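Local structure of 5-cytosine DNA methyltransferase (Entamoeba histolytica, 3QV2) at residues S92-K96 against H97-N101; N145-K149 against N150-I154. The protein probably transfers methyl groups from S-adenosyl-L-methionine to carbon 5 of cytosine in DNA or tRNA, as a C5-methyltransferase related to DNMT2. One frame throughout, in Å; residues are numbered along the deposited sequence.

Interaction 1: S92-K96 against H97-N101; sequences SIMSK and HKDIN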
loop_
_atom_site.group_PDB
_atom_site.type_symbol
_atom_site.label_atom_id
_atom_site.label_comp_id
_atom_site.label_asym_id
_atom_site.label_seq_id
_atom_site.Cartn_x
_atom_site.Cartn_y
_atom_site.Cartn_z
ATOM N N SER A 92 17.095 -5.932 11.652
ATOM C CA SER A 92 17.284 -6.263 13.058
ATOM C C SER A 92 16.644 -7.606 13.398
ATOM O O SER A 92 17.298 -8.502 13.932
ATOM C CB SER A 92 16.701 -5.166 13.949
ATOM O OG SER A 92 16.852 -5.490 15.322
ATOM N N ILE A 93 15.360 -7.732 13.081
ATOM C CA ILE A 93 14.599 -8.942 13.369
ATOM C C ILE A 93 15.030 -10.111 12.489
ATOM O O ILE A 93 15.124 -11.245 12.955
ATOM C CB ILE A 93 13.088 -8.706 13.171
ATOM C CG1 ILE A 93 12.569 -7.696 14.194
ATOM C CG2 ILE A 93 12.320 -10.015 13.275
ATOM C CD1 ILE A 93 11.110 -7.338 14.013
ATOM N N MET A 94 15.294 -9.825 11.218
ATOM C CA MET A 94 15.618 -10.871 10.254
ATOM C C MET A 94 17.023 -11.444 10.422
ATOM O O MET A 94 17.242 -12.633 10.191
ATOM C CB MET A 94 15.406 -10.370 8.822
ATOM C CG MET A 94 13.942 -10.263 8.418
ATOM S SD MET A 94 13.706 -9.491 6.804
ATOM C CE MET A 94 14.809 -10.472 5.789
ATOM N N SER A 95 17.976 -10.605 10.821
ATOM C CA SER A 95 19.346 -11.072 11.025
ATOM C C SER A 95 19.443 -11.939 12.277
ATOM O O SER A 95 20.437 -12.633 12.490
ATOM C CB SER A 95 20.317 -9.890 11.124
ATOM O OG SER A 95 20.097 -9.141 12.308
ATOM N N LYS A 96 18.401 -11.887 13.099
ATOM C CA LYS A 96 18.338 -12.678 14.321
ATOM C C LYS A 96 17.434 -13.887 14.127
ATOM O O LYS A 96 17.202 -14.659 15.058
ATOM C CB LYS A 96 17.830 -11.835 15.488
ATOM C CG LYS A 96 18.728 -10.665 15.835
ATOM C CD LYS A 96 18.186 -9.892 17.022
ATOM C CE LYS A 96 19.048 -8.679 17.331
ATOM N NZ LYS A 96 19.104 -7.724 16.187
ATOM N N HIS A 97 16.924 -14.037 12.907
ATOM C CA HIS A 97 16.040 -15.141 12.556
ATOM C C HIS A 97 14.793 -15.143 13.436
ATOM O O HIS A 97 14.317 -16.200 13.854
ATOM C CB HIS A 97 16.785 -16.472 12.678
ATOM C CG HIS A 97 18.241 -16.380 12.341
ATOM N ND1 HIS A 97 18.696 -16.143 11.060
ATOM C CD2 HIS A 97 19.340 -16.482 13.119
ATOM C CE1 HIS A 97 20.015 -16.109 11.067
ATOM N NE2 HIS A 97 20.434 -16.312 12.302
ATOM N N LYS A 98 14.266 -13.952 13.702
ATOM C CA LYS A 98 13.123 -13.796 14.593
ATOM C C LYS A 98 11.834 -13.486 13.831
ATOM O O LYS A 98 10.746 -13.486 14.406
ATOM C CB LYS A 98 13.399 -12.702 15.623
ATOM C CG LYS A 98 14.499 -13.048 16.620
ATOM C CD LYS A 98 13.920 -13.309 17.996
ATOM C CE LYS A 98 13.184 -12.082 18.502
ATOM N NZ LYS A 98 12.638 -12.278 19.872
ATOM N N ASP A 99 11.960 -13.219 12.536
ATOM C CA ASP A 99 10.802 -12.904 11.704
ATOM C C ASP A 99 9.850 -14.093 11.569
ATOM O O ASP A 99 8.631 -13.922 11.554
ATOM C CB ASP A 99 11.244 -12.421 10.320
ATOM C CG ASP A 99 12.126 -13.424 9.603
ATOM O OD1 ASP A 99 12.983 -14.045 10.263
ATOM O OD2 ASP A 99 11.961 -13.594 8.376
ATOM N N ILE A 100 10.412 -15.294 11.476
ATOM C CA ILE A 100 9.610 -16.501 11.299
ATOM C C ILE A 100 8.807 -16.826 12.555
ATOM O O ILE A 100 7.797 -17.524 12.494
ATOM C CB ILE A 100 10.489 -17.713 10.931
ATOM C CG1 ILE A 100 9.631 -18.840 10.351
ATOM C CG2 ILE A 100 11.281 -18.191 12.140
ATOM C CD1 ILE A 100 8.946 -18.476 9.052
ATOM N N ASN A 101 9.262 -16.316 13.693
ATOM C CA ASN A 101 8.586 -16.571 14.959
ATOM C C ASN A 101 7.829 -15.344 15.456
ATOM O O ASN A 101 7.187 -15.381 16.505
ATOM C CB ASN A 101 9.583 -17.050 16.015
ATOM C CG ASN A 101 10.259 -18.352 15.628
ATOM O OD1 ASN A 101 11.473 -18.398 15.428
ATOM N ND2 ASN A 101 9.475 -19.419 15.524
HETATM O O HOH W 1 15.187 -13.810 8.788
#
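Ile93 meets the chain that follows it through both its carbonyl and its side chain. Its O accepts a hydrogen bond from Lys98 N (2.9 Å), five residues on, with an N-H...O angle of 160°. With CG1 beside the backbone N (chi1 -65°), the CG2 branch falls anti to it and presses against the returning backbone: it lies 3.3 Å from Asp99 N and 3.7 Å from Lys98 CB. Met94 contributes the second carbonyl. Its O takes a bond from His97 N at 3.1 Å, the donor standing well above the carbonyl plane, and also accepts a hydrogen bond from a water that donates a second one to Asp99 OD1 (2.7 Å). The Met94 side chain crosses that of Asp99 obliquely, its CG 3.8 Å from the carboxylate carbon Asp99 CG; the carboxylate is anchored further by Leu138 N, which binds OD2. Ser95 O lies over one face of the His97 imidazole, 3.7 Å above its plane and offset toward the rim. Lys96 folds back along the outside: a chain extended as far as CE and bent at its last torsion brings NZ to the carbonyl of Ser92, 3.0 Å from its O, while CB rests against Lys98 CG. His97 itself has positive phi (59°), as expected of the residue that ends a helix in this way. With the Lys98-to-Ile93 and His97-to-Met94 bonds pointing back into the last turn, this is a Schellman motif, which ends the short helix 91-94, where the Met94 side chain lies about 10 Å from that of Cys86, the predicted active-site residue.

Interaction 2: N145-K149 against N150-I154; sequences NILIK and NQYYI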
loop_
_atom_site.group_PDB
_atom_site.type_symbol
_atom_site.label_atom_id
_atom_site.label_comp_id
_atom_site.label_asym_id
_atom_site.label_seq_id
_atom_site.Cartn_x
_atom_site.Cartn_y
_atom_site.Cartn_z
ATOM N N ASN A 145 8.329 -21.581 -1.233
ATOM C CA ASN A 145 8.389 -23.035 -1.333
ATOM C C ASN A 145 7.000 -23.664 -1.377
ATOM O O ASN A 145 6.736 -24.541 -2.197
ATOM C CB ASN A 145 9.201 -23.626 -0.177
ATOM C CG ASN A 145 10.690 -23.375 -0.320
ATOM O OD1 ASN A 145 11.231 -23.382 -1.426
ATOM N ND2 ASN A 145 11.362 -23.151 0.803
ATOM N N ILE A 146 6.117 -23.214 -0.490
ATOM C CA ILE A 146 4.753 -23.723 -0.451
ATOM C C ILE A 146 4.048 -23.494 -1.785
ATOM O O ILE A 146 3.453 -24.412 -2.349
ATOM C CB ILE A 146 3.934 -23.071 0.677
ATOM C CG1 ILE A 146 4.473 -23.492 2.045
ATOM C CG2 ILE A 146 2.466 -23.443 0.551
ATOM C CD1 ILE A 146 3.734 -22.870 3.210
ATOM N N LEU A 147 4.124 -22.265 -2.286
ATOM C CA LEU A 147 3.518 -21.924 -3.567
ATOM C C LEU A 147 4.060 -22.804 -4.689
ATOM O O LEU A 147 3.298 -23.319 -5.507
ATOM C CB LEU A 147 3.746 -20.446 -3.896
ATOM C CG LEU A 147 2.972 -19.441 -3.040
ATOM C CD1 LEU A 147 3.390 -18.016 -3.364
ATOM C CD2 LEU A 147 1.476 -19.622 -3.237
ATOM N N ILE A 148 5.378 -22.978 -4.722
ATOM C CA ILE A 148 6.011 -23.826 -5.726
ATOM C C ILE A 148 5.509 -25.262 -5.633
ATOM O O ILE A 148 5.127 -25.864 -6.637
ATOM C CB ILE A 148 7.545 -23.814 -5.593
ATOM C CG1 ILE A 148 8.108 -22.477 -6.076
ATOM C CG2 ILE A 148 8.155 -24.957 -6.388
ATOM C CD1 ILE A 148 7.768 -22.165 -7.518
ATOM N N LYS A 149 5.510 -25.804 -4.419
ATOM C CA LYS A 149 5.054 -27.168 -4.192
ATOM C C LYS A 149 3.595 -27.342 -4.604
ATOM O O LYS A 149 3.173 -28.434 -4.986
ATOM C CB LYS A 149 5.244 -27.558 -2.723
ATOM C CG LYS A 149 4.731 -28.947 -2.378
ATOM C CD LYS A 149 4.994 -29.290 -0.922
ATOM C CE LYS A 149 4.363 -30.623 -0.548
ATOM N NZ LYS A 149 2.883 -30.607 -0.723
ATOM N N ASN A 150 2.826 -26.260 -4.533
ATOM C CA ASN A 150 1.419 -26.305 -4.921
ATOM C C ASN A 150 1.168 -25.847 -6.359
ATOM O O ASN A 150 0.071 -25.396 -6.693
ATOM C CB ASN A 150 0.551 -25.515 -3.937
ATOM C CG ASN A 150 0.392 -26.223 -2.604
ATOM O OD1 ASN A 150 -0.526 -27.022 -2.418
ATOM N ND2 ASN A 150 1.291 -25.937 -1.670
ATOM N N GLN A 151 2.196 -25.962 -7.195
ATOM C CA GLN A 151 2.071 -25.789 -8.644
ATOM C C GLN A 151 1.852 -24.349 -9.117
ATOM O O GLN A 151 1.246 -24.124 -10.164
ATOM C CB GLN A 151 0.955 -26.687 -9.193
ATOM C CG GLN A 151 0.976 -28.117 -8.666
ATOM C CD GLN A 151 2.246 -28.863 -9.028
ATOM O OE1 GLN A 151 3.143 -28.314 -9.667
ATOM N NE2 GLN A 151 2.327 -30.125 -8.623
ATOM N N TYR A 152 2.350 -23.381 -8.355
ATOM C CA TYR A 152 2.211 -21.977 -8.732
ATOM C C TYR A 152 3.402 -21.481 -9.541
ATOM O O TYR A 152 4.536 -21.910 -9.326
ATOM C CB TYR A 152 2.042 -21.096 -7.491
ATOM C CG TYR A 152 0.634 -21.051 -6.941
ATOM C CD1 TYR A 152 -0.284 -20.115 -7.404
ATOM C CD2 TYR A 152 0.225 -21.935 -5.956
ATOM C CE1 TYR A 152 -1.572 -20.067 -6.904
ATOM C CE2 TYR A 152 -1.060 -21.896 -5.448
ATOM C CZ TYR A 152 -1.953 -20.961 -5.924
ATOM O OH TYR A 152 -3.232 -20.918 -5.422
ATOM N N TYR A 153 3.133 -20.577 -10.478
ATOM C CA TYR A 153 4.187 -19.835 -11.158
ATOM C C TYR A 153 4.317 -18.477 -10.479
ATOM O O TYR A 153 3.319 -17.801 -10.238
ATOM C CB TYR A 153 3.859 -19.657 -12.640
ATOM C CG TYR A 153 3.838 -20.952 -13.418
ATOM C CD1 TYR A 153 4.974 -21.410 -14.072
ATOM C CD2 TYR A 153 2.683 -21.718 -13.499
ATOM C CE1 TYR A 153 4.961 -22.592 -14.785
ATOM C CE2 TYR A 153 2.659 -22.902 -14.208
ATOM C CZ TYR A 153 3.801 -23.334 -14.849
ATOM O OH TYR A 153 3.781 -24.514 -15.558
ATOM N N ILE A 154 5.546 -18.080 -10.168
ATOM C CA ILE A 154 5.764 -16.875 -9.379
ATOM C C ILE A 154 6.683 -15.864 -10.053
ATOM O O ILE A 154 7.815 -16.181 -10.420
ATOM C CB ILE A 154 6.341 -17.215 -7.990
ATOM C CG1 ILE A 154 5.476 -18.266 -7.295
ATOM C CG2 ILE A 154 6.456 -15.961 -7.137
ATOM C CD1 ILE A 154 6.036 -18.736 -5.971
HETATM O O HOH W 2 2.009 -28.228 0.543
#
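A Schellman motif ends helix 138-149, and Gln151, with a phi of 72°, is its C-prime residue. Two backbone bonds define it: Tyr152 N reaches back to Leu147 O (3.0 Å), and Gln151 N binds Ile148 O at the same length. One residue before Leu147, Ile146 O is gripped twice by Asn150. The backbone N of Asn150 lies 2.9 Å from it, and the side-chain ND2 bonds it at 2.7 Å, nearly straight (168°), with the oxygen close to the amide plane. A chi1 of -73° sets Asn150 CG beside its own backbone N, which lets the amide run alongside Ile146 and bring both donors to one carbonyl. ND2 also shares a water with Lys149 NZ, though its link to that water is long. Past the cap the chain enters strand 153-159, at the margin of the central mixed sheet of the Rossmann-like methyltransferase fold, and apolar groups of Tyr152 and of Ile154 in the strand pack back on the helix. Leu147 CD2 makes a CH-pi contact over one face of the Tyr152 ring, 4.1 Å from the centroid, while Leu147 O lies at the edge of that ring. The phenol is fixed at its far end by Pro123 O, which is hydrogen-bonded to its OH. Ile154 CD1 touches Leu147 CB (3.5 Å), the two side chains crossing at about a right angle, and also approaches Ile148 CD1 at 4.1 Å.

In the fold
Both interactions illustrate how a helix can be brought to an end by a Schellman motif, yet the chain goes on to different elements: a loop in one case, a strand in the other. Interaction 1 comes first and leads into the loop before helix 106-115; interaction 2, later in sequence, passes straight into strand 153-159, an outermost strand of the mixed sheet. Their centres lie 24 Å apart, and their nearest atoms about 9 Å, without touching. Helix 138-149 connects them: its first residues, Leu138 and Val139, meet the loop of interaction 1, and its last turn forms interaction 2. Thus one helix bridges the loop after helix 91-94 and the edge strand 153-159.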